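Local coordinates for protein KLLA0C04147p (Kluyveromyces lactis, PDB 5H2D) that binds ergosterol in its oxysterol-binding-protein-related domain and probably transfers sterols between membranes, at residues Y395-E403 against W413-Q422. Sequence-based numbering, arbitrary orientation.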
loop_
_atom_site.group_PDB
_atom_site.type_symbol
_atom_site.label_atom_id
_atom_site.label_comp_id
_atom_site.label_asym_id
_atom_site.label_seq_id
_atom_site.Cartn_x
_atom_site.Cartn_y
_atom_site.Cartn_z
ATOM N N TYR A 395 8.620 24.565 -4.419
ATOM C CA TYR A 395 8.705 23.544 -3.382
ATOM C C TYR A 395 9.573 22.382 -3.844
ATOM O O TYR A 395 9.450 21.903 -4.973
ATOM C CB TYR A 395 7.312 23.025 -3.007
ATOM C CG TYR A 395 7.376 21.951 -1.944
ATOM C CD1 TYR A 395 7.577 22.278 -0.607
ATOM C CD2 TYR A 395 7.265 20.607 -2.277
ATOM C CE1 TYR A 395 7.652 21.304 0.368
ATOM C CE2 TYR A 395 7.343 19.632 -1.305
ATOM C CZ TYR A 395 7.536 19.983 0.008
ATOM O OH TYR A 395 7.616 19.025 0.972
ATOM N N GLN A 396 10.444 21.915 -2.953
ATOM C CA GLN A 396 11.302 20.774 -3.230
ATOM C C GLN A 396 11.011 19.671 -2.227
ATOM O O GLN A 396 10.993 19.905 -1.013
ATOM C CB GLN A 396 12.783 21.170 -3.185
ATOM C CG GLN A 396 13.199 22.120 -4.305
ATOM C CD GLN A 396 14.614 22.643 -4.135
ATOM O OE1 GLN A 396 15.147 22.689 -3.024
ATOM N NE2 GLN A 396 15.233 23.041 -5.245
ATOM N N GLN A 397 10.783 18.467 -2.742
ATOM C CA GLN A 397 10.699 17.284 -1.906
ATOM C C GLN A 397 12.034 17.036 -1.217
ATOM O O GLN A 397 13.093 17.420 -1.717
ATOM C CB GLN A 397 10.322 16.069 -2.756
ATOM C CG GLN A 397 8.922 16.137 -3.372
ATOM C CD GLN A 397 8.834 17.074 -4.561
ATOM O OE1 GLN A 397 9.839 17.389 -5.205
ATOM N NE2 GLN A 397 7.624 17.510 -4.873
ATOM N N ARG A 398 11.982 16.381 -0.063
ATOM C CA ARG A 398 13.207 16.166 0.703
ATOM C C ARG A 398 13.929 14.878 0.335
ATOM O O ARG A 398 15.163 14.865 0.252
ATOM C CB ARG A 398 12.893 16.168 2.199
ATOM C CG ARG A 398 14.092 15.881 3.064
ATOM C CD ARG A 398 13.786 16.186 4.525
ATOM N NE ARG A 398 13.552 17.614 4.720
ATOM C CZ ARG A 398 12.456 18.142 5.250
ATOM N NH1 ARG A 398 11.462 17.364 5.663
ATOM N NH2 ARG A 398 12.359 19.457 5.374
ATOM N N TRP A 399 13.195 13.793 0.098
ATOM C CA TRP A 399 13.788 12.469 0.024
ATOM C C TRP A 399 13.611 11.799 -1.323
ATOM O O TRP A 399 14.156 10.708 -1.525
ATOM C CB TRP A 399 13.194 11.569 1.120
ATOM C CG TRP A 399 13.295 12.162 2.501
ATOM C CD1 TRP A 399 12.271 12.627 3.281
ATOM C CD2 TRP A 399 14.496 12.378 3.251
ATOM N NE1 TRP A 399 12.765 13.107 4.480
ATOM C CE2 TRP A 399 14.129 12.967 4.476
ATOM C CE3 TRP A 399 15.849 12.129 3.000
ATOM C CZ2 TRP A 399 15.071 13.309 5.454
ATOM C CZ3 TRP A 399 16.778 12.465 3.967
ATOM C CH2 TRP A 399 16.388 13.047 5.178
ATOM N N PHE A 400 12.863 12.417 -2.239
ATOM C CA PHE A 400 12.621 11.911 -3.585
ATOM C C PHE A 400 12.794 13.055 -4.573
ATOM O O PHE A 400 12.625 14.229 -4.230
ATOM C CB PHE A 400 11.194 11.356 -3.754
ATOM C CG PHE A 400 10.896 10.133 -2.930
ATOM C CD1 PHE A 400 10.517 10.254 -1.597
ATOM C CD2 PHE A 400 10.914 8.869 -3.511
ATOM C CE1 PHE A 400 10.227 9.107 -0.836
ATOM C CE2 PHE A 400 10.616 7.724 -2.764
ATOM C CZ PHE A 400 10.267 7.851 -1.420
ATOM N N LYS A 401 13.115 12.695 -5.815
ATOM C CA LYS A 401 13.127 13.638 -6.921
ATOM C C LYS A 401 12.500 12.975 -8.135
ATOM O O LYS A 401 12.753 11.801 -8.404
ATOM C CB LYS A 401 14.555 14.107 -7.265
ATOM C CG LYS A 401 14.609 14.994 -8.504
ATOM C CD LYS A 401 15.825 15.910 -8.522
ATOM C CE LYS A 401 15.728 16.901 -9.685
ATOM N NZ LYS A 401 16.606 18.098 -9.499
ATOM N N LYS A 402 11.691 13.727 -8.869
ATOM C CA LYS A 402 11.066 13.167 -10.058
ATOM C C LYS A 402 12.114 12.979 -11.145
ATOM O O LYS A 402 12.875 13.904 -11.458
ATOM C CB LYS A 402 9.933 14.067 -10.541
ATOM C CG LYS A 402 9.099 13.456 -11.676
ATOM C CD LYS A 402 8.032 14.432 -12.180
ATOM C CE LYS A 402 6.828 14.495 -11.251
ATOM N NZ LYS A 402 5.949 13.302 -11.414
ATOM N N GLU A 403 12.169 11.772 -11.699
ATOM C CA GLU A 403 13.109 11.428 -12.756
ATOM C C GLU A 403 12.385 10.587 -13.797
ATOM O O GLU A 403 11.238 10.178 -13.605
ATOM C CB GLU A 403 14.319 10.671 -12.200
ATOM C CG GLU A 403 15.113 11.431 -11.144
ATOM C CD GLU A 403 15.969 12.535 -11.736
ATOM O OE1 GLU A 403 16.686 13.204 -10.962
ATOM O OE2 GLU A 403 15.930 12.740 -12.970
ATOM N N TRP A 413 9.157 8.771 -8.949
ATOM C CA TRP A 413 9.784 9.443 -7.817
ATOM C C TRP A 413 10.968 8.605 -7.366
ATOM O O TRP A 413 10.792 7.519 -6.807
ATOM C CB TRP A 413 8.776 9.651 -6.691
ATOM C CG TRP A 413 7.697 10.597 -7.082
ATOM C CD1 TRP A 413 6.453 10.277 -7.545
ATOM C CD2 TRP A 413 7.767 12.022 -7.070
ATOM N NE1 TRP A 413 5.739 11.417 -7.814
ATOM C CE2 TRP A 413 6.520 12.507 -7.519
ATOM C CE3 TRP A 413 8.753 12.940 -6.687
ATOM C CZ2 TRP A 413 6.243 13.870 -7.622
ATOM C CZ3 TRP A 413 8.474 14.301 -6.792
ATOM C CH2 TRP A 413 7.234 14.748 -7.261
ATOM N N LYS A 414 12.173 9.105 -7.628
ATOM C CA LYS A 414 13.401 8.381 -7.323
ATOM C C LYS A 414 13.865 8.742 -5.916
ATOM O O LYS A 414 14.207 9.894 -5.641
ATOM C CB LYS A 414 14.479 8.705 -8.353
ATOM C CG LYS A 414 15.731 7.862 -8.195
ATOM C CD LYS A 414 16.741 8.184 -9.288
ATOM C CE LYS A 414 17.895 7.201 -9.278
ATOM N NZ LYS A 414 18.635 7.235 -7.994
ATOM N N PHE A 415 13.865 7.753 -5.031
ATOM C CA PHE A 415 14.431 7.907 -3.695
ATOM C C PHE A 415 15.879 8.372 -3.805
ATOM O O PHE A 415 16.649 7.839 -4.607
ATOM C CB PHE A 415 14.319 6.558 -2.976
ATOM C CG PHE A 415 14.808 6.539 -1.547
ATOM C CD1 PHE A 415 14.154 7.251 -0.558
ATOM C CD2 PHE A 415 15.883 5.737 -1.192
ATOM C CE1 PHE A 415 14.596 7.192 0.765
ATOM C CE2 PHE A 415 16.328 5.665 0.112
ATOM C CZ PHE A 415 15.688 6.397 1.100
ATOM N N ASN A 416 16.253 9.388 -3.021
ATOM C CA ASN A 416 17.612 9.917 -3.144
ATOM C C ASN A 416 18.641 9.137 -2.333
ATOM O O ASN A 416 19.826 9.482 -2.379
ATOM C CB ASN A 416 17.671 11.415 -2.793
ATOM C CG ASN A 416 17.334 11.727 -1.339
ATOM O OD1 ASN A 416 17.424 10.884 -0.443
ATOM N ND2 ASN A 416 16.938 12.976 -1.108
ATOM N N GLY A 417 18.231 8.080 -1.638
ATOM C CA GLY A 417 19.152 7.197 -0.942
ATOM C C GLY A 417 19.720 7.721 0.357
ATOM O O GLY A 417 20.592 7.064 0.938
ATOM N N GLU A 418 19.242 8.865 0.848
ATOM C CA GLU A 418 19.841 9.519 2.007
ATOM C C GLU A 418 19.119 9.256 3.319
ATOM O O GLU A 418 19.734 9.388 4.382
ATOM C CB GLU A 418 19.885 11.029 1.783
ATOM C CG GLU A 418 20.626 11.413 0.534
ATOM C CD GLU A 418 21.826 12.251 0.838
ATOM O OE1 GLU A 418 21.636 13.410 1.278
ATOM O OE2 GLU A 418 22.955 11.744 0.653
ATOM N N TYR A 419 17.828 8.924 3.281
ATOM C CA TYR A 419 17.028 8.965 4.502
ATOM C C TYR A 419 17.589 8.049 5.586
ATOM O O TYR A 419 17.755 8.465 6.739
ATOM C CB TYR A 419 15.585 8.584 4.190
ATOM C CG TYR A 419 14.712 8.485 5.423
ATOM C CD1 TYR A 419 14.198 9.633 6.009
ATOM C CD2 TYR A 419 14.405 7.246 6.003
ATOM C CE1 TYR A 419 13.392 9.566 7.140
ATOM C CE2 TYR A 419 13.586 7.171 7.145
ATOM C CZ TYR A 419 13.089 8.340 7.696
ATOM O OH TYR A 419 12.259 8.304 8.803
ATOM N N TRP A 420 17.859 6.790 5.242
ATOM C CA TRP A 420 18.231 5.838 6.282
ATOM C C TRP A 420 19.625 6.128 6.832
ATOM O O TRP A 420 19.848 5.964 8.035
ATOM C CB TRP A 420 18.120 4.407 5.750
ATOM C CG TRP A 420 16.698 4.049 5.382
ATOM C CD1 TRP A 420 16.149 4.062 4.132
ATOM C CD2 TRP A 420 15.647 3.665 6.283
ATOM N NE1 TRP A 420 14.819 3.691 4.196
ATOM C CE2 TRP A 420 14.489 3.441 5.501
ATOM C CE3 TRP A 420 15.576 3.468 7.668
ATOM C CZ2 TRP A 420 13.279 3.032 6.058
ATOM C CZ3 TRP A 420 14.373 3.067 8.226
ATOM C CH2 TRP A 420 13.233 2.859 7.413
ATOM N N LYS A 421 20.556 6.578 5.984
ATOM C CA LYS A 421 21.884 6.939 6.484
ATOM C C LYS A 421 21.811 8.156 7.396
ATOM O O LYS A 421 22.409 8.167 8.482
ATOM C CB LYS A 421 22.831 7.200 5.315
ATOM C CG LYS A 421 22.919 6.045 4.349
ATOM C CD LYS A 421 24.020 6.236 3.316
ATOM C CE LYS A 421 23.836 7.503 2.523
ATOM N NZ LYS A 421 24.803 7.579 1.387
ATOM N N GLN A 422 21.087 9.195 6.981
ATOM C CA GLN A 422 20.969 10.371 7.835
ATOM C C GLN A 422 20.237 10.035 9.123
ATOM O O GLN A 422 20.543 10.601 10.174
ATOM C CB GLN A 422 20.266 11.506 7.091
ATOM C CG GLN A 422 20.987 11.918 5.821
ATOM C CD GLN A 422 20.513 13.252 5.281
ATOM O OE1 GLN A 422 19.788 13.988 5.952
ATOM N NE2 GLN A 422 20.928 13.574 4.059
#
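Trp-399 packs against Tyr-419, in the short helix that follows the hairpin, in a T-shaped pair. The tyrosine edge meets the indole face, with the planes 84° apart and CD1 of Tyr-419 3.7 Å from CE2 of Trp-399. Phe-141 of strand 138-146 touches both rings. Trp-399 O accepts a nearly straight hydrogen bond from Asn-416 N (2.9 Å, 164°). The Asn-416 amide does two jobs. Its OD1 takes the N-H of Glu-418 in an Asx turn, while ND2 gives a weak bond to Arg-398 O. With alanine at Trp-399, the Tyr-419 edge would probably lose the indole face it packs against, leaving a gap beside it.

Strands 400-403 and 413-415 form an antiparallel hairpin, with Lys-401 and Lys-414 as a hydrogen-bonded pair, joined by two backbone bonds. Phe-400, Phe-415 and Trp-413 point to the face that lies on strands 138-146 and 151-157. The edge of Phe-415 meets the Phe-400 face. The Gln-397 amide lies against the Trp-413 ring, CD 3.6 Å from CZ3, while its NE2 bonds to Val-145 O.

At the exposed edge of this face, Lys-402 lays CB over the Trp-413 ring, and its last two torsions bend CE to 3.7 Å from CZ2. The opposite face, with Lys-401 and Lys-414, is looser. Glu-403 OE1 stays 6.9 Å from Lys-414 NZ. Aromatic packing and backbone bonds, rather than charge pairing between the segments, thus hold the hairpin together.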